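Local atomic coordinates of nodulation protein S (Bradyrhizobium sp., PDB entry 3OFK), a protein that is a Rossmann-like N-methyltransferase that binds S-adenosylhomocysteine and probably uses S-adenosylmethionine to methylate Nod factor precursors in the nodulation symbiosis. Residues V52-E57 / E113-I118; G147-F152 / R201-E206. All coordinates share one frame; numbering follows the deposited sequence.

Interaction 1: V52-E57 / E113-I118; sequences VSNGLE and ELFDLI
Asp116 turns its carboxylate onto two successive backbone amides, using both oxygens on their syn sides. Asp116 OD2 accepts Ser53 N at 2.7 Å with an N-H...O angle of 163°; Asp116 OD1 takes Asn54 N at 2.7 Å from 20° out of the carboxylate plane. With CG between the backbone N and the carbonyl carbon (chi1 59°), the group reaches the amides at the Ser53-Asn54 corner and ties that corner to its own. The Asn54 amide answers from the other segment: ND2 donates to Leu114 O at 2.9 Å, approaching above the carbonyl plane, and bonds weakly to the carboxylate of Glu113, whose OE2 also forms a salt bridge with Arg75. Beyond the corners the strands pair in parallel, Leu56 N bonding to Leu117 O at 2.8 Å. Apolar contacts lie on both sheet faces. Leu56 CB sits over the centre of the Phe115 ring, 3.7 Å from the ring centroid, a CH-pi contact; on the other face, that of Leu117, Val52 CG2 meets Leu117 CD2 at 3.8 Å. Strand 52-58 is thus held between strand 115-121 and strand 73-80, with Thr77 and Met143 beside Leu56 and Phe115, and Leu69 of helix 64-69 against Leu117.

Interaction 2: G147-F152 / R201-E206; sequences GGHLVF and RFRNPE
Arg201 lays its guanidinium flat on the imidazole of His149, centres 3.5 Å apart and planes at 12°. From CB the chain runs out with CG anti to the backbone N (chi1 -178°) and stays extended to NE, which carries the charged end along the neighbouring strand to the ring. Arg201 CG passes Val151 CG2 at 4.0 Å. NE lies above the imidazole CG-CD2 bond, Arg201 CZ lies 3.3 Å from His149 CD2, and NH1 approaches NE2. Arg201 NH2 sits over the ring centre, 3.2 Å from His149 CE1, and is hydrogen-bonded to Ser49 OG, which helps fix the rotation of the group. This stack rides on antiparallel pairing of strands 148-155 and 196-203, the latter the one strand that runs against the others in the 3-2-1-4-5-7-6 sheet of class I methyltransferases. Leu150 and Phe202 form the hydrogen-bonded pair: Phe202 N to Leu150 O is 2.7 Å and almost straight at 178°, and Leu150 N reaches Phe202 O at 2.8 Å. Asn204 N extends the pairing to Gly148 O at 3.1 Å. The opposite sheet face carries Leu150 and Phe202, whose CD2 atoms are 4.3 Å apart, with Leu176 of helix 169-179 packed on Phe202.

In the fold
Both interactions belong to one mixed sheet and are joined directly, strands 115-121 and 148-155 being neighbours: Ile118 O probably accepts Val151 N at 2.8 Å, and Leu117 CD1 packs on Val151 CG2. Interaction 1 joins two central parallel strands at their N-terminal ends, where partly exposed corners are held by a carboxylate and an amide next to the buried Phe115, Leu56, Leu117 and Ile118. Interaction 2 lies further toward one sheet edge and is the more buried, yet His149 is partly exposed and Arg203 exposed; it relies on regular antiparallel bonds and a stacked cation. Leu56 and Val151 each lie about 9 Å from the bound S-adenosyl-L-homocysteine, so neither side chain contacts it.

Interaction 1: V52-E57 / E113-I118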
ATOM      1  N   VAL A  52     -13.952  -5.437   8.852  1.00 44.05           N
ATOM      2  CA  VAL A  52     -14.226  -4.747   7.571  1.00 42.33           C
ATOM      3  C   VAL A  52     -15.213  -5.568   6.723  1.00 41.78           C
ATOM      4  O   VAL A  52     -15.144  -6.781   6.728  1.00 40.66           O
ATOM      5  CB  VAL A  52     -12.869  -4.456   6.857  1.00 40.80           C
ATOM      6  CG1 VAL A  52     -13.039  -4.128   5.420  1.00 37.07           C
ATOM      7  CG2 VAL A  52     -12.125  -3.332   7.598  1.00 42.68           C
ATOM      8  N   SER A  53     -16.138  -4.928   6.009  1.00 43.42           N
ATOM      9  CA  SER A  53     -17.051  -5.677   5.097  1.00 44.23           C
ATOM     10  C   SER A  53     -16.444  -6.090   3.727  1.00 42.99           C
ATOM     11  O   SER A  53     -16.711  -7.184   3.190  1.00 42.61           O
ATOM     12  CB  SER A  53     -18.319  -4.873   4.830  1.00 46.18           C
ATOM     13  OG  SER A  53     -19.148  -4.749   6.002  1.00 53.20           O
ATOM     14  N   ASN A  54     -15.670  -5.185   3.133  1.00 41.70           N
ATOM     15  CA  ASN A  54     -15.254  -5.345   1.743  1.00 40.73           C
ATOM     16  C   ASN A  54     -14.000  -4.565   1.589  1.00 38.19           C
ATOM     17  O   ASN A  54     -14.053  -3.365   1.414  1.00 38.74           O
ATOM     18  CB  ASN A  54     -16.344  -4.810   0.804  1.00 42.68           C
ATOM     19  CG  ASN A  54     -16.146  -5.256  -0.624  1.00 43.53           C
ATOM     20  OD1 ASN A  54     -15.573  -6.310  -0.879  1.00 41.61           O
ATOM     21  ND2 ASN A  54     -16.654  -4.458  -1.572  1.00 46.72           N
ATOM     22  N   GLY A  55     -12.867  -5.225   1.758  1.00 35.93           N
ATOM     23  CA  GLY A  55     -11.588  -4.526   1.816  1.00 34.81           C
ATOM     24  C   GLY A  55     -10.832  -4.599   0.485  1.00 34.55           C
ATOM     25  O   GLY A  55     -11.017  -5.554  -0.281  1.00 33.70           O
ATOM     26  N   LEU A  56      -9.998  -3.586   0.221  1.00 34.24           N
ATOM     27  CA  LEU A  56      -9.092  -3.574  -0.960  1.00 33.30           C
ATOM     28  C   LEU A  56      -7.635  -3.350  -0.529  1.00 32.69           C
ATOM     29  O   LEU A  56      -7.302  -2.381   0.177  1.00 34.06           O
ATOM     30  CB  LEU A  56      -9.504  -2.505  -1.973  1.00 32.82           C
ATOM     31  CG  LEU A  56      -8.618  -2.327  -3.236  1.00 29.25           C
ATOM     32  CD1 LEU A  56      -8.697  -3.536  -4.166  1.00 26.80           C
ATOM     33  CD2 LEU A  56      -8.952  -1.046  -4.008  1.00 35.07           C
ATOM     34  N   GLU A  57      -6.740  -4.211  -0.967  1.00 31.39           N
ATOM     35  CA  GLU A  57      -5.329  -3.986  -0.710  1.00 30.17           C
ATOM     36  C   GLU A  57      -4.688  -3.711  -2.049  1.00 30.55           C
ATOM     37  O   GLU A  57      -4.906  -4.501  -3.006  1.00 28.83           O
ATOM     38  CB  GLU A  57      -4.665  -5.189  -0.048  1.00 30.95           C
ATOM     39  CG  GLU A  57      -3.189  -4.872   0.348  1.00 30.86           C
ATOM     40  CD  GLU A  57      -2.299  -6.075   0.613  1.00 30.29           C
ATOM     41  OE1 GLU A  57      -2.633  -7.208   0.218  1.00 33.82           O
ATOM     42  OE2 GLU A  57      -1.246  -5.897   1.272  1.00 32.11           O
ATOM     43  N   GLU A 113     -17.261  -2.007  -7.713  1.00 62.91           N
ATOM     44  CA  GLU A 113     -17.053  -2.248  -6.267  1.00 60.65           C
ATOM     45  C   GLU A 113     -16.796  -0.970  -5.469  1.00 57.52           C
ATOM     46  O   GLU A 113     -16.013  -0.100  -5.888  1.00 55.74           O
ATOM     47  CB  GLU A 113     -15.825  -3.152  -6.016  1.00 58.92           C
ATOM     48  CG  GLU A 113     -15.981  -4.648  -6.251  1.00 62.51           C
ATOM     49  CD  GLU A 113     -16.397  -5.401  -5.008  1.00 67.59           C
ATOM     50  OE1 GLU A 113     -17.608  -5.532  -4.752  1.00 74.39           O
ATOM     51  OE2 GLU A 113     -15.511  -5.884  -4.287  1.00 67.03           O
ATOM     52  N   LEU A 114     -17.445  -0.873  -4.309  1.00 56.53           N
ATOM     53  CA  LEU A 114     -17.063   0.116  -3.300  1.00 53.32           C
ATOM     54  C   LEU A 114     -16.553  -0.637  -2.074  1.00 49.96           C
ATOM     55  O   LEU A 114     -17.149  -1.640  -1.673  1.00 51.17           O
ATOM     56  CB  LEU A 114     -18.231   1.045  -2.941  1.00 55.49           C
ATOM     57  CG  LEU A 114     -18.803   1.840  -4.124  1.00 59.35           C
ATOM     58  CD1 LEU A 114     -20.058   2.662  -3.716  1.00 57.68           C
ATOM     59  CD2 LEU A 114     -17.730   2.723  -4.769  1.00 52.44           C
ATOM     60  N   PHE A 115     -15.446  -0.146  -1.514  1.00 46.05           N
ATOM     61  CA  PHE A 115     -14.723  -0.757  -0.380  1.00 44.39           C
ATOM     62  C   PHE A 115     -14.775   0.111   0.880  1.00 44.22           C
ATOM     63  O   PHE A 115     -14.528   1.316   0.837  1.00 43.02           O
ATOM     64  CB  PHE A 115     -13.262  -1.017  -0.760  1.00 41.85           C
ATOM     65  CG  PHE A 115     -13.110  -1.802  -2.027  1.00 43.87           C
ATOM     66  CD1 PHE A 115     -13.235  -3.183  -2.017  1.00 40.99           C
ATOM     67  CD2 PHE A 115     -12.884  -1.157  -3.244  1.00 43.36           C
ATOM     68  CE1 PHE A 115     -13.137  -3.908  -3.172  1.00 41.11           C
ATOM     69  CE2 PHE A 115     -12.773  -1.888  -4.424  1.00 41.56           C
ATOM     70  CZ  PHE A 115     -12.901  -3.271  -4.384  1.00 43.51           C
ATOM     71  N   ASP A 116     -15.091  -0.504   2.012  1.00 45.28           N
ATOM     72  CA  ASP A 116     -15.056   0.229   3.293  1.00 45.71           C
ATOM     73  C   ASP A 116     -13.636   0.323   3.904  1.00 43.67           C
ATOM     74  O   ASP A 116     -13.423   1.037   4.900  1.00 44.05           O
ATOM     75  CB  ASP A 116     -16.070  -0.332   4.293  1.00 49.15           C
ATOM     76  CG  ASP A 116     -15.859  -1.800   4.606  1.00 49.83           C
ATOM     77  OD1 ASP A 116     -15.407  -2.529   3.728  1.00 48.51           O
ATOM     78  OD2 ASP A 116     -16.172  -2.230   5.731  1.00 54.30           O
ATOM     79  N   LEU A 117     -12.673  -0.394   3.327  1.00 40.47           N
ATOM     80  CA  LEU A 117     -11.263  -0.179   3.643  1.00 38.13           C
ATOM     81  C   LEU A 117     -10.444  -0.308   2.372  1.00 37.16           C
ATOM     82  O   LEU A 117     -10.588  -1.295   1.646  1.00 35.52           O
ATOM     83  CB  LEU A 117     -10.728  -1.204   4.637  1.00 38.52           C
ATOM     84  CG  LEU A 117      -9.255  -1.045   5.051  1.00 32.56           C
ATOM     85  CD1 LEU A 117      -8.985   0.281   5.801  1.00 36.99           C
ATOM     86  CD2 LEU A 117      -8.910  -2.257   5.936  1.00 36.67           C
ATOM     87  N   ILE A 118      -9.589   0.683   2.123  1.00 36.65           N
ATOM     88  CA  ILE A 118      -8.546   0.569   1.132  1.00 35.26           C
ATOM     89  C   ILE A 118      -7.209   0.776   1.803  1.00 34.41           C
ATOM     90  O   ILE A 118      -7.000   1.757   2.519  1.00 33.07           O
ATOM     91  CB  ILE A 118      -8.716   1.613   0.044  1.00 35.75           C
ATOM     92  CG1 ILE A 118     -10.064   1.415  -0.643  1.00 34.21           C
ATOM     93  CG2 ILE A 118      -7.561   1.524  -0.946  1.00 35.86           C
ATOM     94  CD1 ILE A 118     -10.384   2.499  -1.681  1.00 38.04           C
TER

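Interaction 2: G147-F152 / R201-E206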
ATOM      1  N   GLY A 147     -18.957   5.589   3.882  1.00 63.81           N
ATOM      2  CA  GLY A 147     -18.425   5.767   5.244  1.00 63.34           C
ATOM      3  C   GLY A 147     -17.038   5.177   5.466  1.00 60.28           C
ATOM      4  O   GLY A 147     -16.559   5.128   6.602  1.00 60.62           O
ATOM      5  N   GLY A 148     -16.393   4.749   4.377  1.00 56.49           N
ATOM      6  CA  GLY A 148     -15.217   3.916   4.457  1.00 53.80           C
ATOM      7  C   GLY A 148     -13.958   4.684   4.742  1.00 51.22           C
ATOM      8  O   GLY A 148     -13.946   5.914   4.647  1.00 52.71           O
ATOM      9  N   HIS A 149     -12.907   3.959   5.114  1.00 47.18           N
ATOM     10  CA  HIS A 149     -11.609   4.570   5.401  1.00 45.29           C
ATOM     11  C   HIS A 149     -10.548   4.141   4.417  1.00 42.01           C
ATOM     12  O   HIS A 149     -10.615   3.038   3.855  1.00 41.56           O
ATOM     13  CB  HIS A 149     -11.115   4.228   6.808  1.00 46.07           C
ATOM     14  CG  HIS A 149     -11.990   4.774   7.893  1.00 48.09           C
ATOM     15  ND1 HIS A 149     -13.167   4.166   8.267  1.00 48.07           N
ATOM     16  CD2 HIS A 149     -11.875   5.884   8.657  1.00 51.48           C
ATOM     17  CE1 HIS A 149     -13.728   4.864   9.239  1.00 55.13           C
ATOM     18  NE2 HIS A 149     -12.967   5.916   9.489  1.00 55.37           N
ATOM     19  N   LEU A 150      -9.563   5.015   4.246  1.00 40.60           N
ATOM     20  CA  LEU A 150      -8.404   4.731   3.422  1.00 39.10           C
ATOM     21  C   LEU A 150      -7.201   4.833   4.342  1.00 39.42           C
ATOM     22  O   LEU A 150      -7.070   5.804   5.072  1.00 40.46           O
ATOM     23  CB  LEU A 150      -8.332   5.727   2.261  1.00 38.61           C
ATOM     24  CG  LEU A 150      -7.177   5.575   1.255  1.00 37.50           C
ATOM     25  CD1 LEU A 150      -7.622   6.011  -0.170  1.00 32.70           C
ATOM     26  CD2 LEU A 150      -5.929   6.356   1.731  1.00 36.15           C
ATOM     27  N   VAL A 151      -6.392   3.789   4.372  1.00 39.08           N
ATOM     28  CA  VAL A 151      -5.195   3.739   5.201  1.00 40.16           C
ATOM     29  C   VAL A 151      -4.014   3.812   4.274  1.00 39.05           C
ATOM     30  O   VAL A 151      -3.810   2.902   3.485  1.00 39.94           O
ATOM     31  CB  VAL A 151      -5.121   2.448   6.046  1.00 40.40           C
ATOM     32  CG1 VAL A 151      -3.718   2.264   6.607  1.00 39.26           C
ATOM     33  CG2 VAL A 151      -6.109   2.517   7.154  1.00 41.70           C
ATOM     34  N   PHE A 152      -3.261   4.910   4.363  1.00 39.60           N
ATOM     35  CA  PHE A 152      -2.151   5.183   3.477  1.00 39.47           C
ATOM     36  C   PHE A 152      -0.877   5.159   4.264  1.00 39.66           C
ATOM     37  O   PHE A 152      -0.833   5.602   5.414  1.00 40.38           O
ATOM     38  CB  PHE A 152      -2.319   6.566   2.843  1.00 40.61           C
ATOM     39  CG  PHE A 152      -1.054   7.113   2.221  1.00 44.38           C
ATOM     40  CD1 PHE A 152      -0.592   6.644   0.973  1.00 36.60           C
ATOM     41  CD2 PHE A 152      -0.313   8.093   2.892  1.00 42.72           C
ATOM     42  CE1 PHE A 152       0.562   7.174   0.400  1.00 33.96           C
ATOM     43  CE2 PHE A 152       0.854   8.616   2.332  1.00 41.37           C
ATOM     44  CZ  PHE A 152       1.298   8.144   1.079  1.00 38.77           C
ATOM     45  N   ARG A 201      -4.668   7.632   8.336  1.00 46.18           N
ATOM     46  CA  ARG A 201      -5.950   7.025   8.097  1.00 46.87           C
ATOM     47  C   ARG A 201      -6.906   8.142   7.728  1.00 47.27           C
ATOM     48  O   ARG A 201      -7.075   9.108   8.488  1.00 48.96           O
ATOM     49  CB  ARG A 201      -6.411   6.278   9.351  1.00 47.70           C
ATOM     50  CG  ARG A 201      -7.748   5.544   9.222  1.00 51.87           C
ATOM     51  CD  ARG A 201      -8.038   4.802  10.517  1.00 58.88           C
ATOM     52  NE  ARG A 201      -9.264   3.996  10.479  1.00 62.05           N
ATOM     53  CZ  ARG A 201     -10.402   4.268  11.128  1.00 67.14           C
ATOM     54  NH1 ARG A 201     -10.517   5.350  11.907  1.00 67.79           N
ATOM     55  NH2 ARG A 201     -11.443   3.435  11.005  1.00 66.41           N
ATOM     56  N   PHE A 202      -7.527   8.002   6.559  1.00 46.89           N
ATOM     57  CA  PHE A 202      -8.478   9.000   6.053  1.00 48.20           C
ATOM     58  C   PHE A 202      -9.904   8.457   6.043  1.00 50.38           C
ATOM     59  O   PHE A 202     -10.118   7.252   5.873  1.00 49.66           O
ATOM     60  CB  PHE A 202      -8.069   9.431   4.649  1.00 46.07           C
ATOM     61  CG  PHE A 202      -6.760  10.177   4.601  1.00 44.64           C
ATOM     62  CD1 PHE A 202      -6.733  11.577   4.532  1.00 38.77           C
ATOM     63  CD2 PHE A 202      -5.559   9.494   4.583  1.00 45.05           C
ATOM     64  CE1 PHE A 202      -5.550  12.258   4.489  1.00 41.11           C
ATOM     65  CE2 PHE A 202      -4.351  10.190   4.519  1.00 45.73           C
ATOM     66  CZ  PHE A 202      -4.354  11.577   4.465  1.00 44.28           C
ATOM     67  N   ARG A 203     -10.875   9.337   6.272  1.00 53.53           N
ATOM     68  CA  ARG A 203     -12.275   8.985   6.160  1.00 56.70           C
ATOM     69  C   ARG A 203     -12.897   9.697   4.972  1.00 58.48           C
ATOM     70  O   ARG A 203     -12.523  10.819   4.625  1.00 57.25           O
ATOM     71  CB  ARG A 203     -13.052   9.355   7.436  1.00 60.02           C
ATOM     72  CG  ARG A 203     -14.392   8.629   7.549  1.00 65.54           C
ATOM     73  CD  ARG A 203     -15.172   8.937   8.848  1.00 77.56           C
ATOM     74  NE  ARG A 203     -15.459  10.362   9.005  1.00 85.88           N
ATOM     75  CZ  ARG A 203     -14.757  11.209   9.761  1.00 91.72           C
ATOM     76  NH1 ARG A 203     -13.700  10.791  10.462  1.00 93.14           N
ATOM     77  NH2 ARG A 203     -15.117  12.489   9.818  1.00 93.83           N
ATOM     78  N   ASN A 204     -13.864   9.029   4.363  1.00 61.58           N
ATOM     79  CA  ASN A 204     -14.586   9.570   3.240  1.00 64.86           C
ATOM     80  C   ASN A 204     -15.704  10.419   3.784  1.00 70.19           C
ATOM     81  O   ASN A 204     -16.696   9.861   4.284  1.00 72.33           O
ATOM     82  CB  ASN A 204     -15.185   8.442   2.384  1.00 64.90           C
ATOM     83  CG  ASN A 204     -15.632   8.914   1.005  1.00 65.12           C
ATOM     84  OD1 ASN A 204     -15.150   9.921   0.492  1.00 64.29           O
ATOM     85  ND2 ASN A 204     -16.536   8.162   0.391  1.00 64.85           N
ATOM     86  N   PRO A 205     -15.566  11.764   3.692  1.00 73.51           N
ATOM     87  CA  PRO A 205     -16.631  12.627   4.206  1.00 78.48           C
ATOM     88  C   PRO A 205     -17.886  12.481   3.313  1.00 81.95           C
ATOM     89  O   PRO A 205     -18.084  13.251   2.361  1.00 83.20           O
ATOM     90  CB  PRO A 205     -15.998  14.023   4.134  1.00 78.78           C
ATOM     91  CG  PRO A 205     -15.106  13.973   2.959  1.00 75.54           C
ATOM     92  CD  PRO A 205     -14.599  12.533   2.879  1.00 71.98           C
ATOM     93  N   GLU A 206     -18.701  11.464   3.605  1.00 84.21           N
ATOM     94  CA  GLU A 206     -19.752  11.027   2.673  1.00 86.67           C
ATOM     95  C   GLU A 206     -20.688   9.960   3.294  1.00 88.48           C
ATOM     96  O   GLU A 206     -21.622  10.256   4.059  1.00 91.76           O
ATOM     97  CB  GLU A 206     -19.088  10.481   1.383  1.00 84.14           C
ATOM     98  CG  GLU A 206     -19.630  11.078   0.080  1.00 87.58           C
ATOM     99  CD  GLU A 206     -21.031  10.576  -0.252  1.00 95.74           C
ATOM    100  OE1 GLU A 206     -21.196   9.344  -0.418  1.00 95.16           O
ATOM    101  OE2 GLU A 206     -21.965  11.411  -0.348  1.00100.28           O
TER